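PDB 3HPD: hydroxyethylthiazole kinase from Pyrococcus horikoshii, which probably phosphorylates the hydroxyl group of 4-methyl-5-beta-hydroxyethylthiazole with ATP, a magnesium-dependent step on the way to thiamine diphosphate. Local coordinates for residues N23-L37 / T191-F204. Numbering follows the deposited sequence.
Sequences NFVVMNTTANALLAL and TGTGCMVAALTGAF. With PO4 (phosphate ion), chain B.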
loop_
_atom_site.group_PDB
_atom_site.type_symbol
_atom_site.label_atom_id
_atom_site.label_comp_id
_atom_site.label_asym_id
_atom_site.label_seq_id
_atom_site.Cartn_x
_atom_site.Cartn_y
_atom_site.Cartn_z
ATOM N N ASN A 23 0.360 7.370 -7.310
ATOM C CA ASN A 23 0.410 7.820 -5.920
ATOM C C ASN A 23 0.579 6.693 -4.903
ATOM O O ASN A 23 0.233 5.542 -5.161
ATOM C CB ASN A 23 -0.816 8.701 -5.596
ATOM C CG ASN A 23 -2.086 7.905 -5.349
ATOM O OD1 ASN A 23 -2.178 7.150 -4.385
ATOM N ND2 ASN A 23 -3.083 8.093 -6.213
ATOM N N PHE A 24 1.126 7.042 -3.742
ATOM C CA PHE A 24 1.415 6.077 -2.689
ATOM C C PHE A 24 0.248 5.281 -2.140
ATOM O O PHE A 24 0.428 4.159 -1.667
ATOM C CB PHE A 24 2.128 6.782 -1.532
ATOM C CG PHE A 24 3.406 7.454 -1.938
ATOM C CD1 PHE A 24 4.428 6.724 -2.538
ATOM C CD2 PHE A 24 3.588 8.818 -1.727
ATOM C CE1 PHE A 24 5.612 7.347 -2.937
ATOM C CE2 PHE A 24 4.768 9.450 -2.120
ATOM C CZ PHE A 24 5.785 8.711 -2.722
ATOM N N VAL A 25 -0.945 5.853 -2.198
ATOM C CA VAL A 25 -2.125 5.180 -1.674
ATOM C C VAL A 25 -2.625 4.061 -2.583
ATOM O O VAL A 25 -3.221 3.092 -2.107
ATOM C CB VAL A 25 -3.280 6.196 -1.462
ATOM C CG1 VAL A 25 -4.510 5.496 -0.893
ATOM C CG2 VAL A 25 -2.826 7.307 -0.536
ATOM N N VAL A 26 -2.360 4.174 -3.880
ATOM C CA VAL A 26 -2.863 3.179 -4.828
ATOM C C VAL A 26 -1.833 2.289 -5.519
ATOM O O VAL A 26 -2.164 1.578 -6.470
ATOM C CB VAL A 26 -3.719 3.872 -5.909
ATOM C CG1 VAL A 26 -4.746 4.786 -5.242
ATOM C CG2 VAL A 26 -2.826 4.673 -6.859
ATOM N N MET A 27 -0.596 2.313 -5.035
ATOM C CA MET A 27 0.476 1.505 -5.615
ATOM C C MET A 27 0.129 0.024 -5.771
ATOM O O MET A 27 0.183 -0.526 -6.868
ATOM C CB MET A 27 1.741 1.627 -4.758
ATOM C CG MET A 27 2.500 2.945 -4.899
ATOM S SD MET A 27 3.583 2.993 -6.350
ATOM C CE MET A 27 4.074 4.741 -6.345
ATOM N N ASN A 28 -0.227 -0.617 -4.663
ATOM C CA ASN A 28 -0.552 -2.044 -4.661
ATOM C C ASN A 28 -1.893 -2.336 -5.302
ATOM O O ASN A 28 -2.083 -3.274 -6.075
ATOM C CB ASN A 28 -0.583 -2.539 -3.219
ATOM C CG ASN A 28 -0.776 -4.027 -3.126
ATOM O OD1 ASN A 28 -1.895 -4.522 -2.991
ATOM N ND2 ASN A 28 0.322 -4.758 -3.222
ATOM N N THR A 29 -2.826 -1.492 -4.928
ATOM C CA THR A 29 -4.194 -1.550 -5.350
ATOM C C THR A 29 -4.376 -1.497 -6.889
ATOM O O THR A 29 -5.051 -2.359 -7.472
ATOM C CB THR A 29 -4.893 -0.422 -4.556
ATOM O OG1 THR A 29 -5.831 -0.989 -3.635
ATOM C CG2 THR A 29 -5.477 0.575 -5.436
ATOM N N THR A 30 -3.747 -0.537 -7.563
ATOM C CA THR A 30 -3.880 -0.457 -9.021
ATOM C C THR A 30 -3.077 -1.549 -9.729
ATOM O O THR A 30 -3.442 -1.988 -10.825
ATOM C CB THR A 30 -3.446 0.930 -9.564
ATOM O OG1 THR A 30 -2.088 1.199 -9.197
ATOM C CG2 THR A 30 -4.347 2.022 -9.003
ATOM N N ALA A 31 -1.988 -1.991 -9.103
ATOM C CA ALA A 31 -1.168 -3.050 -9.677
ATOM C C ALA A 31 -1.980 -4.338 -9.696
ATOM O O ALA A 31 -2.004 -5.053 -10.697
ATOM C CB ALA A 31 0.098 -3.250 -8.856
ATOM N N ASN A 32 -2.649 -4.630 -8.583
ATOM C CA ASN A 32 -3.457 -5.835 -8.503
ATOM C C ASN A 32 -4.707 -5.756 -9.366
ATOM O O ASN A 32 -5.206 -6.779 -9.831
ATOM C CB ASN A 32 -3.825 -6.144 -7.053
ATOM C CG ASN A 32 -2.706 -6.846 -6.316
ATOM O OD1 ASN A 32 -1.993 -7.665 -6.900
ATOM N ND2 ASN A 32 -2.551 -6.544 -5.033
ATOM N N ALA A 33 -5.218 -4.548 -9.583
ATOM C CA ALA A 33 -6.393 -4.389 -10.431
ATOM C C ALA A 33 -5.976 -4.750 -11.858
ATOM O O ALA A 33 -6.696 -5.456 -12.569
ATOM C CB ALA A 33 -6.909 -2.953 -10.367
ATOM N N LEU A 34 -4.806 -4.271 -12.274
ATOM C CA LEU A 34 -4.306 -4.567 -13.611
ATOM C C LEU A 34 -4.041 -6.060 -13.786
ATOM O O LEU A 34 -4.390 -6.636 -14.814
ATOM C CB LEU A 34 -3.027 -3.767 -13.894
ATOM C CG LEU A 34 -3.266 -2.327 -14.358
ATOM C CD1 LEU A 34 -1.996 -1.500 -14.220
ATOM C CD2 LEU A 34 -3.749 -2.346 -15.803
ATOM N N LEU A 35 -3.429 -6.692 -12.789
ATOM C CA LEU A 35 -3.150 -8.127 -12.884
ATOM C C LEU A 35 -4.442 -8.946 -12.965
ATOM O O LEU A 35 -4.530 -9.902 -13.731
ATOM C CB LEU A 35 -2.317 -8.598 -11.686
ATOM C CG LEU A 35 -0.841 -8.184 -11.664
ATOM C CD1 LEU A 35 -0.231 -8.592 -10.328
ATOM C CD2 LEU A 35 -0.086 -8.833 -12.819
ATOM N N ALA A 36 -5.443 -8.570 -12.176
ATOM C CA ALA A 36 -6.713 -9.291 -12.186
ATOM C C ALA A 36 -7.381 -9.195 -13.556
ATOM O O ALA A 36 -7.948 -10.173 -14.046
ATOM C CB ALA A 36 -7.645 -8.735 -11.106
ATOM N N LEU A 37 -7.313 -8.017 -14.172
ATOM C CA LEU A 37 -7.925 -7.809 -15.485
ATOM C C LEU A 37 -7.239 -8.642 -16.567
ATOM O O LEU A 37 -7.884 -9.102 -17.512
ATOM C CB LEU A 37 -7.856 -6.331 -15.885
ATOM C CG LEU A 37 -8.495 -5.985 -17.236
ATOM C CD1 LEU A 37 -10.010 -6.006 -17.100
ATOM C CD2 LEU A 37 -8.026 -4.616 -17.703
ATOM N N THR A 191 -10.951 3.593 -1.160
ATOM C CA THR A 191 -10.098 4.637 -1.706
ATOM C C THR A 191 -9.424 4.301 -3.033
ATOM O O THR A 191 -9.046 3.153 -3.290
ATOM C CB THR A 191 -9.016 5.056 -0.682
ATOM O OG1 THR A 191 -8.429 6.299 -1.094
ATOM C CG2 THR A 191 -7.927 3.992 -0.579
ATOM N N GLY A 192 -9.291 5.321 -3.879
ATOM C CA GLY A 192 -8.639 5.156 -5.166
ATOM C C GLY A 192 -9.336 4.298 -6.205
ATOM O O GLY A 192 -8.670 3.676 -7.036
ATOM N N THR A 193 -10.665 4.248 -6.177
ATOM C CA THR A 193 -11.380 3.448 -7.165
ATOM C C THR A 193 -11.318 4.122 -8.535
ATOM O O THR A 193 -11.225 3.452 -9.563
ATOM C CB THR A 193 -12.843 3.207 -6.746
ATOM O OG1 THR A 193 -13.441 4.442 -6.341
ATOM C CG2 THR A 193 -12.899 2.207 -5.590
ATOM N N GLY A 194 -11.362 5.450 -8.553
ATOM C CA GLY A 194 -11.261 6.153 -9.818
ATOM C C GLY A 194 -9.865 5.924 -10.372
ATOM O O GLY A 194 -9.660 5.852 -11.586
ATOM N N CYS A 195 -8.897 5.800 -9.468
ATOM C CA CYS A 195 -7.512 5.572 -9.857
ATOM C C CYS A 195 -7.375 4.170 -10.445
ATOM O O CYS A 195 -6.550 3.937 -11.328
ATOM C CB CYS A 195 -6.585 5.745 -8.651
ATOM S SG CYS A 195 -6.634 7.422 -7.932
ATOM N N MET A 196 -8.183 3.237 -9.949
ATOM C CA MET A 196 -8.160 1.878 -10.477
ATOM C C MET A 196 -8.638 1.944 -11.922
ATOM O O MET A 196 -8.082 1.293 -12.803
ATOM C CB MET A 196 -9.097 0.963 -9.685
ATOM C CG MET A 196 -8.639 0.652 -8.271
ATOM S SD MET A 196 -9.854 -0.396 -7.433
ATOM C CE MET A 196 -8.908 -0.956 -6.030
ATOM N N VAL A 197 -9.678 2.739 -12.159
ATOM C CA VAL A 197 -10.224 2.886 -13.505
ATOM C C VAL A 197 -9.193 3.499 -14.452
ATOM O O VAL A 197 -9.092 3.097 -15.609
ATOM C CB VAL A 197 -11.503 3.755 -13.502
ATOM C CG1 VAL A 197 -11.962 4.013 -14.927
ATOM C CG2 VAL A 197 -12.602 3.048 -12.727
ATOM N N ALA A 198 -8.427 4.469 -13.963
ATOM C CA ALA A 198 -7.400 5.098 -14.792
ATOM C C ALA A 198 -6.344 4.064 -15.168
ATOM O O ALA A 198 -5.889 4.011 -16.312
ATOM C CB ALA A 198 -6.754 6.262 -14.046
ATOM N N ALA A 199 -5.957 3.233 -14.201
ATOM C CA ALA A 199 -4.957 2.196 -14.450
ATOM C C ALA A 199 -5.472 1.172 -15.460
ATOM O O ALA A 199 -4.741 0.757 -16.362
ATOM C CB ALA A 199 -4.577 1.500 -13.140
ATOM N N LEU A 200 -6.730 0.765 -15.311
ATOM C CA LEU A 200 -7.324 -0.207 -16.229
ATOM C C LEU A 200 -7.430 0.391 -17.627
ATOM O O LEU A 200 -7.248 -0.306 -18.626
ATOM C CB LEU A 200 -8.715 -0.623 -15.740
ATOM C CG LEU A 200 -8.762 -1.357 -14.395
ATOM C CD1 LEU A 200 -10.206 -1.585 -13.994
ATOM C CD2 LEU A 200 -8.015 -2.676 -14.497
ATOM N N THR A 201 -7.737 1.683 -17.690
ATOM C CA THR A 201 -7.844 2.376 -18.967
ATOM C C THR A 201 -6.499 2.279 -19.682
ATOM O O THR A 201 -6.440 2.185 -20.908
ATOM C CB THR A 201 -8.220 3.857 -18.766
ATOM O OG1 THR A 201 -9.536 3.939 -18.205
ATOM C CG2 THR A 201 -8.194 4.605 -20.095
ATOM N N GLY A 202 -5.419 2.301 -18.907
ATOM C CA GLY A 202 -4.095 2.188 -19.492
ATOM C C GLY A 202 -3.952 0.881 -20.252
ATOM O O GLY A 202 -3.322 0.832 -21.312
ATOM N N ALA A 203 -4.533 -0.187 -19.711
ATOM C CA ALA A 203 -4.474 -1.489 -20.364
ATOM C C ALA A 203 -5.324 -1.491 -21.637
ATOM O O ALA A 203 -4.893 -1.982 -22.678
ATOM C CB ALA A 203 -4.954 -2.583 -19.411
ATOM N N PHE A 204 -6.528 -0.935 -21.552
ATOM C CA PHE A 204 -7.416 -0.891 -22.708
ATOM C C PHE A 204 -6.895 -0.001 -23.830
ATOM O O PHE A 204 -7.015 -0.347 -25.003
ATOM C CB PHE A 204 -8.809 -0.411 -22.288
ATOM C CG PHE A 204 -9.642 -1.474 -21.631
ATOM C CD1 PHE A 204 -10.267 -2.455 -22.396
ATOM C CD2 PHE A 204 -9.798 -1.500 -20.249
ATOM C CE1 PHE A 204 -11.035 -3.454 -21.793
ATOM C CE2 PHE A 204 -10.561 -2.493 -19.632
ATOM C CZ PHE A 204 -11.184 -3.471 -20.406
HETATM P P PO4 B . -13.483 9.019 -7.771
HETATM O O1 PO4 B . -13.086 10.146 -8.632
HETATM O O2 PO4 B . -12.180 8.093 -7.497
HETATM O O3 PO4 B . -14.426 8.027 -8.605
HETATM O O4 PO4 B . -14.129 9.301 -6.462
#
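Thr-30 sets its CB 3.8 Å from the CB of Ala-199, close to where helices 27-37 and 193-204 cross at -44° with axes 9.0 Å apart. Its OG1 lies between the backbone N and carbonyl carbon (chi1 58°), hydrogen-bonded back to Val-26 O, which Thr-30 N reaches from the opposite face. The hydroxyl is thus tied to its own helix, leaving CB and methyl CG2 to meet the other, CG2 against Cys-195 O. One turn on, Leu-34 lays CD2 against Ala-203 CB at 3.8 Å and CD1 near Ala-199 CB. Leu-37, with CG anti to the backbone N (chi1 -179°), brings CD2 to Leu-200 CD2 (3.7 Å) and obliquely to the Phe-204 ring. Met-196 runs extended across Thr-29, Met-196 CE touching Thr-29 CG2 at 3.8 Å, while Thr-29 OG1 is hydrogen-bonded to Tyr-243 OH. At the N-terminal ends, Val-26 CG1 rests 3.9 Å from Gly-192 CA. Gly-194 N makes a weak hydrogen bond to O2 of a phosphate ion, probably from the crystallisation liquor. The packing, beside the predicted substrate sites Gly-192 and Met-43, belongs to the ribokinase-like fold, and a phosphate at this glycine-rich helix start is consistent with the family's anion hole.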